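Local atomic coordinates of subtilase cytotoxin subunit A (Escherichia coli, PDB entry 2IY9), a protein that cleaves the host endoplasmic reticulum chaperone BiP as the serine protease subunit of an AB5 toxin, inducing ER stress and eventual cell death. Residues T163-L166 / S167-G170; R196-P199 / A200-P204; S206-N209 / K210-P214; T293-E296 / L297-L301. One frame throughout, in Å; residues are numbered along the deposited sequence.

Interaction 1: residues T163-L166 / S167-G170; sequences TELL and SRMG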
loop_
_atom_site.group_PDB
_atom_site.type_symbol
_atom_site.label_atom_id
_atom_site.label_comp_id
_atom_site.label_asym_id
_atom_site.label_seq_id
_atom_site.Cartn_x
_atom_site.Cartn_y
_atom_site.Cartn_z
ATOM N N THR A 163 15.470 9.597 -4.000
ATOM C CA THR A 163 16.094 8.761 -5.017
ATOM C C THR A 163 17.281 7.964 -4.454
ATOM O O THR A 163 17.465 6.788 -4.785
ATOM C CB THR A 163 16.470 9.612 -6.252
ATOM O OG1 THR A 163 15.266 9.984 -6.939
ATOM C CG2 THR A 163 17.354 8.853 -7.196
ATOM N N GLU A 164 18.072 8.592 -3.590
ATOM C CA GLU A 164 19.162 7.878 -2.918
ATOM C C GLU A 164 18.608 6.715 -2.073
ATOM O O GLU A 164 19.090 5.578 -2.164
ATOM C CB GLU A 164 19.987 8.843 -2.052
ATOM C CG GLU A 164 21.336 8.274 -1.572
ATOM C CD GLU A 164 21.206 7.295 -0.404
ATOM O OE1 GLU A 164 20.339 7.512 0.480
ATOM O OE2 GLU A 164 21.968 6.297 -0.372
ATOM N N LEU A 165 17.584 7.007 -1.275
ATOM C CA LEU A 165 17.005 6.016 -0.353
ATOM C C LEU A 165 16.384 4.841 -1.102
ATOM O O LEU A 165 16.591 3.684 -0.737
ATOM C CB LEU A 165 15.960 6.663 0.567
ATOM C CG LEU A 165 15.360 5.698 1.597
ATOM C CD1 LEU A 165 15.132 6.352 2.931
ATOM C CD2 LEU A 165 14.072 5.063 1.064
ATOM N N LEU A 166 15.614 5.139 -2.141
ATOM C CA LEU A 166 14.902 4.088 -2.867
ATOM C C LEU A 166 15.840 3.203 -3.680
ATOM O O LEU A 166 15.662 1.982 -3.727
ATOM C CB LEU A 166 13.787 4.687 -3.733
ATOM C CG LEU A 166 12.701 5.417 -2.914
ATOM C CD1 LEU A 166 11.834 6.264 -3.817
ATOM C CD2 LEU A 166 11.833 4.451 -2.110
ATOM N N SER A 167 16.845 3.802 -4.320
ATOM C CA SER A 167 17.810 2.989 -5.079
ATOM C C SER A 167 18.625 2.101 -4.134
ATOM O O SER A 167 18.906 0.954 -4.465
ATOM C CB SER A 167 18.719 3.843 -5.968
ATOM O OG SER A 167 19.491 4.737 -5.184
ATOM N N ARG A 168 18.956 2.621 -2.950
ATOM C CA ARG A 168 19.612 1.823 -1.898
ATOM C C ARG A 168 18.726 0.673 -1.400
ATOM O O ARG A 168 19.182 -0.474 -1.318
ATOM C CB ARG A 168 20.039 2.716 -0.719
ATOM C CG ARG A 168 20.895 2.021 0.352
ATOM C CD ARG A 168 21.697 3.043 1.179
ATOM N NE ARG A 168 20.937 3.689 2.256
ATOM C CZ ARG A 168 20.155 4.749 2.094
ATOM N NH1 ARG A 168 19.984 5.266 0.893
ATOM N NH2 ARG A 168 19.524 5.289 3.125
ATOM N N MET A 169 17.463 0.965 -1.079
ATOM C CA MET A 169 16.530 -0.098 -0.678
ATOM C C MET A 169 16.425 -1.136 -1.793
ATOM O O MET A 169 16.352 -2.327 -1.526
ATOM C CB MET A 169 15.149 0.459 -0.322
ATOM C CG MET A 169 14.073 -0.623 -0.055
ATOM S SD MET A 169 12.422 0.009 0.324
ATOM C CE MET A 169 12.665 1.712 -0.162
ATOM N N GLY A 170 16.444 -0.674 -3.043
ATOM C CA GLY A 170 16.401 -1.568 -4.203
ATOM C C GLY A 170 17.577 -2.527 -4.214
ATOM O O GLY A 170 17.405 -3.741 -4.358
#

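Interaction 2: residues R196-P199 / A200-P204; sequences RIWP and AAYHP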
loop_
_atom_site.group_PDB
_atom_site.type_symbol
_atom_site.label_atom_id
_atom_site.label_comp_id
_atom_site.label_asym_id
_atom_site.label_seq_id
_atom_site.Cartn_x
_atom_site.Cartn_y
_atom_site.Cartn_z
ATOM N N ARG A 196 3.585 15.807 -8.508
ATOM C CA ARG A 196 3.651 14.343 -8.430
ATOM C C ARG A 196 3.905 13.883 -7.010
ATOM O O ARG A 196 4.676 14.507 -6.281
ATOM C CB ARG A 196 4.731 13.787 -9.360
ATOM C CG ARG A 196 4.345 13.807 -10.833
ATOM C CD ARG A 196 5.491 13.346 -11.683
ATOM N NE ARG A 196 5.190 13.455 -13.107
ATOM C CZ ARG A 196 6.069 13.830 -14.033
ATOM N NH1 ARG A 196 7.313 14.159 -13.691
ATOM N NH2 ARG A 196 5.697 13.889 -15.296
ATOM N N ILE A 197 3.254 12.792 -6.623
ATOM C CA ILE A 197 3.353 12.290 -5.249
ATOM C C ILE A 197 4.463 11.252 -5.114
ATOM O O ILE A 197 4.553 10.314 -5.915
ATOM C CB ILE A 197 1.997 11.729 -4.752
ATOM C CG1 ILE A 197 0.941 12.836 -4.794
ATOM C CG2 ILE A 197 2.120 11.183 -3.343
ATOM C CD1 ILE A 197 -0.454 12.348 -5.003
ATOM N N TRP A 198 5.305 11.457 -4.101
ATOM C CA TRP A 198 6.421 10.575 -3.764
ATOM C C TRP A 198 6.021 9.679 -2.580
ATOM O O TRP A 198 5.295 10.133 -1.709
ATOM C CB TRP A 198 7.659 11.418 -3.407
ATOM C CG TRP A 198 8.324 11.989 -4.636
ATOM C CD1 TRP A 198 7.958 13.119 -5.316
ATOM C CD2 TRP A 198 9.453 11.444 -5.336
ATOM N NE1 TRP A 198 8.794 13.308 -6.400
ATOM C CE2 TRP A 198 9.715 12.294 -6.435
ATOM C CE3 TRP A 198 10.270 10.319 -5.141
ATOM C CZ2 TRP A 198 10.758 12.052 -7.338
ATOM C CZ3 TRP A 198 11.309 10.084 -6.029
ATOM C CH2 TRP A 198 11.535 10.939 -7.128
ATOM N N PRO A 199 6.522 8.421 -2.526
ATOM C CA PRO A 199 7.511 7.824 -3.427
ATOM C C PRO A 199 6.988 7.224 -4.731
ATOM O O PRO A 199 7.786 6.686 -5.493
ATOM C CB PRO A 199 8.129 6.705 -2.575
ATOM C CG PRO A 199 7.038 6.306 -1.630
ATOM C CD PRO A 199 6.119 7.484 -1.458
ATOM N N ALA A 200 5.687 7.311 -5.010
ATOM C CA ALA A 200 5.195 6.803 -6.301
ATOM C C ALA A 200 5.926 7.462 -7.495
ATOM O O ALA A 200 6.149 6.816 -8.519
ATOM C CB ALA A 200 3.683 6.975 -6.425
ATOM N N ALA A 201 6.332 8.722 -7.330
ATOM C CA ALA A 201 6.975 9.502 -8.408
ATOM C C ALA A 201 8.403 9.043 -8.742
ATOM O O ALA A 201 8.982 9.485 -9.739
ATOM C CB ALA A 201 6.974 10.973 -8.059
ATOM N N TYR A 202 8.967 8.167 -7.905
ATOM C CA TYR A 202 10.248 7.548 -8.196
ATOM C C TYR A 202 10.174 6.968 -9.604
ATOM O O TYR A 202 9.259 6.194 -9.930
ATOM C CB TYR A 202 10.581 6.466 -7.160
ATOM C CG TYR A 202 11.935 5.796 -7.341
ATOM C CD1 TYR A 202 13.107 6.552 -7.467
ATOM C CD2 TYR A 202 12.044 4.404 -7.354
ATOM C CE1 TYR A 202 14.354 5.932 -7.625
ATOM C CE2 TYR A 202 13.279 3.775 -7.511
ATOM C CZ TYR A 202 14.428 4.552 -7.648
ATOM O OH TYR A 202 15.646 3.938 -7.800
ATOM N N HIS A 203 11.119 7.383 -10.446
ATOM C CA HIS A 203 11.055 7.078 -11.882
ATOM C C HIS A 203 12.429 6.700 -12.429
ATOM O O HIS A 203 12.986 7.413 -13.272
ATOM C CB HIS A 203 10.485 8.282 -12.634
ATOM C CG HIS A 203 9.917 7.950 -13.981
ATOM N ND1 HIS A 203 8.801 7.160 -14.146
ATOM C CD2 HIS A 203 10.286 8.342 -15.224
ATOM C CE1 HIS A 203 8.521 7.057 -15.433
ATOM N NE2 HIS A 203 9.406 7.766 -16.109
ATOM N N PRO A 204 12.967 5.555 -11.978
ATOM C CA PRO A 204 14.342 5.199 -12.337
ATOM C C PRO A 204 14.496 5.022 -13.844
ATOM O O PRO A 204 13.577 4.527 -14.518
ATOM C CB PRO A 204 14.568 3.865 -11.614
ATOM C CG PRO A 204 13.213 3.344 -11.295
ATOM C CD PRO A 204 12.327 4.527 -11.132
#

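Interaction 3: residues S206-N209 / K210-P214; sequences SSVN and KKQDP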
loop_
_atom_site.group_PDB
_atom_site.type_symbol
_atom_site.label_atom_id
_atom_site.label_comp_id
_atom_site.label_asym_id
_atom_site.label_seq_id
_atom_site.Cartn_x
_atom_site.Cartn_y
_atom_site.Cartn_z
ATOM N N SER A 206 17.862 3.978 -15.286
ATOM C CA SER A 206 18.865 2.955 -15.566
ATOM C C SER A 206 18.262 1.553 -15.512
ATOM O O SER A 206 17.326 1.291 -14.745
ATOM C CB SER A 206 20.089 3.075 -14.640
ATOM O OG SER A 206 19.826 2.535 -13.354
ATOM N N SER A 207 18.799 0.654 -16.330
ATOM C CA SER A 207 18.369 -0.742 -16.338
ATOM C C SER A 207 18.424 -1.379 -14.940
ATOM O O SER A 207 17.483 -2.072 -14.523
ATOM C CB SER A 207 19.205 -1.554 -17.324
ATOM O OG SER A 207 18.761 -2.894 -17.338
ATOM N N VAL A 208 19.514 -1.133 -14.222
ATOM C CA VAL A 208 19.713 -1.728 -12.898
ATOM C C VAL A 208 18.683 -1.205 -11.888
ATOM O O VAL A 208 18.044 -1.996 -11.175
ATOM C CB VAL A 208 21.169 -1.528 -12.417
ATOM C CG1 VAL A 208 21.322 -1.877 -10.941
ATOM C CG2 VAL A 208 22.115 -2.372 -13.286
ATOM N N ASN A 209 18.501 0.112 -11.848
ATOM C CA ASN A 209 17.537 0.705 -10.919
ATOM C C ASN A 209 16.083 0.351 -11.227
ATOM O O ASN A 209 15.282 0.210 -10.303
ATOM C CB ASN A 209 17.728 2.213 -10.812
ATOM C CG ASN A 209 18.962 2.579 -10.014
ATOM O OD1 ASN A 209 19.340 1.867 -9.077
ATOM N ND2 ASN A 209 19.596 3.692 -10.372
ATOM N N LYS A 210 15.753 0.176 -12.512
ATOM C CA LYS A 210 14.406 -0.283 -12.880
ATOM C C LYS A 210 14.185 -1.707 -12.392
ATOM O O LYS A 210 13.155 -2.003 -11.780
ATOM C CB LYS A 210 14.163 -0.205 -14.391
ATOM C CG LYS A 210 14.143 1.192 -14.974
ATOM C CD LYS A 210 13.870 1.194 -16.488
ATOM C CE LYS A 210 14.756 0.218 -17.238
ATOM N NZ LYS A 210 14.580 0.282 -18.723
ATOM N N LYS A 211 15.167 -2.570 -12.644
ATOM C CA LYS A 211 15.086 -3.993 -12.287
ATOM C C LYS A 211 15.028 -4.242 -10.782
ATOM O O LYS A 211 14.347 -5.174 -10.342
ATOM C CB LYS A 211 16.254 -4.785 -12.897
ATOM C CG LYS A 211 16.185 -4.958 -14.422
ATOM C CD LYS A 211 17.334 -5.861 -14.913
ATOM C CE LYS A 211 17.383 -5.965 -16.436
ATOM N NZ LYS A 211 16.107 -6.459 -17.028
ATOM N N GLN A 212 15.734 -3.427 -9.997
ATOM C CA GLN A 212 15.684 -3.540 -8.522
ATOM C C GLN A 212 14.689 -2.606 -7.816
ATOM O O GLN A 212 14.630 -2.577 -6.581
ATOM C CB GLN A 212 17.076 -3.387 -7.881
ATOM C CG GLN A 212 18.219 -3.233 -8.833
ATOM C CD GLN A 212 19.532 -2.948 -8.135
ATOM O OE1 GLN A 212 20.344 -3.850 -7.910
ATOM N NE2 GLN A 212 19.769 -1.682 -7.828
ATOM N N ASP A 213 13.916 -1.848 -8.592
ATOM C CA ASP A 213 12.955 -0.872 -8.049
ATOM C C ASP A 213 12.050 -1.504 -6.957
ATOM O O ASP A 213 11.312 -2.445 -7.246
ATOM C CB ASP A 213 12.130 -0.294 -9.209
ATOM C CG ASP A 213 11.089 0.739 -8.772
ATOM O OD1 ASP A 213 11.077 1.197 -7.609
ATOM O OD2 ASP A 213 10.257 1.094 -9.632
ATOM N N PRO A 214 12.135 -1.002 -5.707
ATOM C CA PRO A 214 11.370 -1.563 -4.587
ATOM C C PRO A 214 9.970 -0.949 -4.395
ATOM O O PRO A 214 9.257 -1.343 -3.480
ATOM C CB PRO A 214 12.239 -1.210 -3.391
ATOM C CG PRO A 214 12.777 0.141 -3.737
ATOM C CD PRO A 214 12.986 0.120 -5.254
HETATM O O HOH W 1 18.008 0.128 -6.919
HETATM O O HOH W 2 21.598 0.594 -7.858
#

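Interaction 4: residues T293-E296 / L297-L301; sequences TATE and LKRTL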
loop_
_atom_site.group_PDB
_atom_site.type_symbol
_atom_site.label_atom_id
_atom_site.label_comp_id
_atom_site.label_asym_id
_atom_site.label_seq_id
_atom_site.Cartn_x
_atom_site.Cartn_y
_atom_site.Cartn_z
ATOM N N THR A 293 13.090 -12.511 -1.599
ATOM C CA THR A 293 13.599 -11.213 -2.006
ATOM C C THR A 293 12.425 -10.321 -2.361
ATOM O O THR A 293 11.353 -10.812 -2.756
ATOM C CB THR A 293 14.561 -11.310 -3.210
ATOM O OG1 THR A 293 13.858 -11.790 -4.360
ATOM C CG2 THR A 293 15.743 -12.231 -2.897
ATOM N N ALA A 294 12.631 -9.014 -2.211
ATOM C CA ALA A 294 11.690 -8.001 -2.680
ATOM C C ALA A 294 11.386 -8.205 -4.163
ATOM O O ALA A 294 10.228 -8.140 -4.580
ATOM C CB ALA A 294 12.258 -6.620 -2.453
ATOM N N THR A 295 12.428 -8.484 -4.949
ATOM C CA THR A 295 12.259 -8.693 -6.388
ATOM C C THR A 295 11.288 -9.841 -6.682
ATOM O O THR A 295 10.396 -9.699 -7.528
ATOM C CB THR A 295 13.614 -8.892 -7.112
ATOM O OG1 THR A 295 14.416 -7.713 -6.948
ATOM C CG2 THR A 295 13.402 -9.129 -8.614
ATOM N N GLU A 296 11.435 -10.958 -5.971
ATOM C CA GLU A 296 10.554 -12.114 -6.182
ATOM C C GLU A 296 9.093 -11.823 -5.809
ATOM O O GLU A 296 8.180 -12.192 -6.546
ATOM C CB GLU A 296 11.053 -13.370 -5.451
ATOM C CG GLU A 296 10.237 -14.629 -5.826
ATOM C CD GLU A 296 10.431 -15.822 -4.896
ATOM O OE1 GLU A 296 11.356 -15.806 -4.045
ATOM O OE2 GLU A 296 9.642 -16.793 -5.028
ATOM N N LEU A 297 8.878 -11.179 -4.661
ATOM C CA LEU A 297 7.533 -10.756 -4.258
ATOM C C LEU A 297 6.911 -9.829 -5.298
ATOM O O LEU A 297 5.786 -10.064 -5.751
ATOM C CB LEU A 297 7.566 -10.073 -2.887
ATOM C CG LEU A 297 7.522 -10.999 -1.667
ATOM C CD1 LEU A 297 8.057 -10.262 -0.440
ATOM C CD2 LEU A 297 6.089 -11.471 -1.425
ATOM N N LYS A 298 7.654 -8.790 -5.695
ATOM C CA LYS A 298 7.155 -7.833 -6.685
ATOM C C LYS A 298 6.831 -8.513 -8.021
ATOM O O LYS A 298 5.739 -8.315 -8.571
ATOM C CB LYS A 298 8.142 -6.687 -6.896
ATOM C CG LYS A 298 7.679 -5.659 -7.935
ATOM C CD LYS A 298 8.492 -4.362 -7.863
ATOM C CE LYS A 298 8.068 -3.420 -8.979
ATOM N NZ LYS A 298 8.841 -2.159 -8.928
ATOM N N ARG A 299 7.777 -9.307 -8.523
ATOM C CA ARG A 299 7.584 -10.074 -9.756
ATOM C C ARG A 299 6.342 -10.976 -9.704
ATOM O O ARG A 299 5.530 -10.963 -10.621
ATOM C CB ARG A 299 8.841 -10.912 -10.071
ATOM C CG ARG A 299 8.761 -11.704 -11.372
ATOM C CD ARG A 299 10.028 -12.536 -11.617
ATOM N NE ARG A 299 10.226 -13.563 -10.586
ATOM C CZ ARG A 299 11.216 -13.568 -9.687
ATOM N NH1 ARG A 299 12.135 -12.609 -9.670
ATOM N NH2 ARG A 299 11.294 -14.553 -8.801
ATOM N N THR A 300 6.192 -11.761 -8.638
ATOM C CA THR A 300 5.033 -12.646 -8.551
ATOM C C THR A 300 3.730 -11.842 -8.545
ATOM O O THR A 300 2.783 -12.203 -9.234
ATOM C CB THR A 300 5.118 -13.616 -7.361
ATOM O OG1 THR A 300 6.293 -14.426 -7.498
ATOM C CG2 THR A 300 3.886 -14.532 -7.314
ATOM N N LEU A 301 3.688 -10.740 -7.802
ATOM C CA LEU A 301 2.500 -9.874 -7.805
ATOM C C LEU A 301 2.152 -9.380 -9.210
ATOM O O LEU A 301 1.006 -9.496 -9.654
ATOM C CB LEU A 301 2.685 -8.670 -6.882
ATOM C CG LEU A 301 1.420 -7.802 -6.727
ATOM C CD1 LEU A 301 0.390 -8.493 -5.819
ATOM C CD2 LEU A 301 1.786 -6.434 -6.176
HETATM O O HOH W 3 7.170 -16.757 -6.539
#

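Interaction 1: residues T163-L166 / S167-G170
Residues Thr163-Leu166 and Ser167-Gly170 meet as successive turns of one alpha helix, 160-172, so the contact is local, of the i to i+4 kind. Four backbone bonds build it: Ser167 N, Arg168 N, Met169 N and Gly170 N give their hydrogens to the carbonyls of Thr163, Glu164, Leu165 and Leu166, the Met169 N to Leu165 O bond measuring 2.9 Å. The hydroxyl of Ser167 folds back over the preceding turn, because chi1 of 62° sets OG between the backbone N and the carbonyl carbon. From there OG lies 2.9 Å from Thr163 O and 3.2 Å from Glu164 O, two acceptors that compete for its one proton. On the polar flank Glu164 and Arg168 form a salt bridge, but their atoms are modelled too close together, so its detail is doubtful. The apolar flank is firmer. The methyl CE of Met169 is 3.5 Å from Leu166 CD2, tighter than usual van der Waals contact, and also touches Leu165 CD2 at 3.8 Å. Leu165 continues onto helix 125-134, while Leu166 and Met169 both rest on Ile177 of strand 176-180. This amphipathic helix, buried toward the sheet and polar outside, joins the neighbouring parallel strands 147-149 and 176-180 in a beta-alpha-beta crossover of the subtilisin-like fold.

Interaction 2: residues R196-P199 / A200-P204
Pro199 to Tyr202 form a type I beta turn, closed by Tyr202 N bonding to Pro199 O at 3.1 Å. A cis peptide bond between Trp198 and Pro199 bends the chain just ahead of it. Two residues before the turn, Ile197 O receives a short but weak bond from Ala201 N, 2.8 Å long with an N-H...O angle of only 125°. The reversal folds the second segment over the indole of Trp198. Ala201 CB sits over the five-membered ring in a CH-pi contact, 3.4 Å from its centroid and 11° off the normal. Tyr202 N lies over the same face, 3.5 Å above the plane, and beyond it the indole atom CZ3 comes up at the edge of the tyrosine ring, near its plane, and lies 3.9 Å from Tyr202 CB. Ala201 CB also touches Arg196 CB at 3.8 Å; the extended arginine runs on to Ile188 O, which NE donates to, and to a cation-pi contact with Trp246. Ala200 O and Tyr202 O are both bonded by the guanidinium of Arg217 on strand 215-221. Around the loop, Trp198, Pro199 and Tyr202 pack on helix 160-172, Pro199 reaches strand 176-180, and Tyr202 and Pro204 meet Asn209 of helix 207-211.

Interaction 3: residues S206-N209 / K210-P214
Ser206 takes the bond that opens the turn, its carbonyl O accepting from Lys210 N at 3.0 Å, while its hydroxyl OG caps the helix by accepting from Asn209 N at 3.1 Å. The aliphatic chain of Lys210 passes along the same carbonyl. Ser207 repeats the pattern with Lys211: its O accepts from Lys211 N, and its OG, anti to the backbone N (chi1 -179°), lies 3.5 Å from Lys211 CE, alongside the lysine chain. Val208 and Gln212 run side by side in the same direction, so that methyl CG1 of the valine lies 3.5 Å from NE2 of the glutamine. The nearby bond from Gln212 N to Val208 O is less sure, since that oxygen is modelled too close to the glutamine chain. Asn209 reaches Gln212 through solvent: OD1 and NE2 stand 3.8 Å apart, with the two amide planes turned 43° from each other. Two waters join them, each donating to OD1 and accepting from NE2, one of the latter bonds being weak. The carboxylate of Asp213 forms a salt bridge with Arg217. A serine N-cap thus starts the short, solvent-facing helix that forms part of the crossover in the beta-alpha-beta unit of strands 176-180 and 215-221.

Interaction 4: residues T293-E296 / L297-L301
An N-cap begins helix 294-304, and the contact between Thr293-Glu296 and Leu297-Leu301 is its first turns. Thr293 is the capping residue: its OG1 accepts from Glu296 N at 3.0 Å, and its carbonyl O takes the nearly straight bond from Leu297 N (3.1 Å, 173°). The next carbonyls, of Ala294, Thr295 and Glu296, accept from the amides of Lys298, Arg299 and Thr300 in regular alpha-helical fashion. On the outer side Arg299 bends at chi3 (63°), which brings its guanidinium back across the glutamate, one face over Glu296 CA and NH2 3.2 Å from Glu296 CG. The carboxylate lies almost parallel to that group, yet the charged atoms do not touch, Glu296 OE2 being 4.7 Å from Arg299 NH2. In the subtilase fold this helix lies beside helix 271-288, whose first turn carries Ser272, the probable nucleophile of the charge relay system; Leu297 and Thr300 face Met285 there and also Phe330 of helix 323-331. Thr300 OG1, held beside the backbone N by chi1 of -60°, stands 3.1 Å from Glu296 O, though its proton may go to another acceptor nearby. A water donates to Glu296 OE2 at 2.9 Å and lies 2.7 Å from Thr300 OG1, spanning one helical turn. Lys298, fully extended, places NZ where it bonds the carbonyls of both Val215 and Asp213, and Thr295 OG1 bonds Asn173 OD1.

In the fold
The four contacts follow one another along the chain, interactions 1 to 3 within one neighbourhood beside the parallel sheet. Helix 160-172 of interaction 1 packs against the loop of interaction 2, centres about 12 Å apart, with Leu166 against Pro199 and Tyr202, and against interaction 3, centres about 10 Å apart, with Leu166 and Gly170 against Pro214. Interactions 2 and 3, centres about 14 Å apart, also touch each other. Interaction 4 touches only interaction 3, through the lysine of helix 294-304. All four contacts reach strand 176-180, interaction 3 through a backbone bond of Pro214 to Ile177, so they are grouped round one strand of the subtilase parallel sheet; interaction 2 comes nearest the charge relay site.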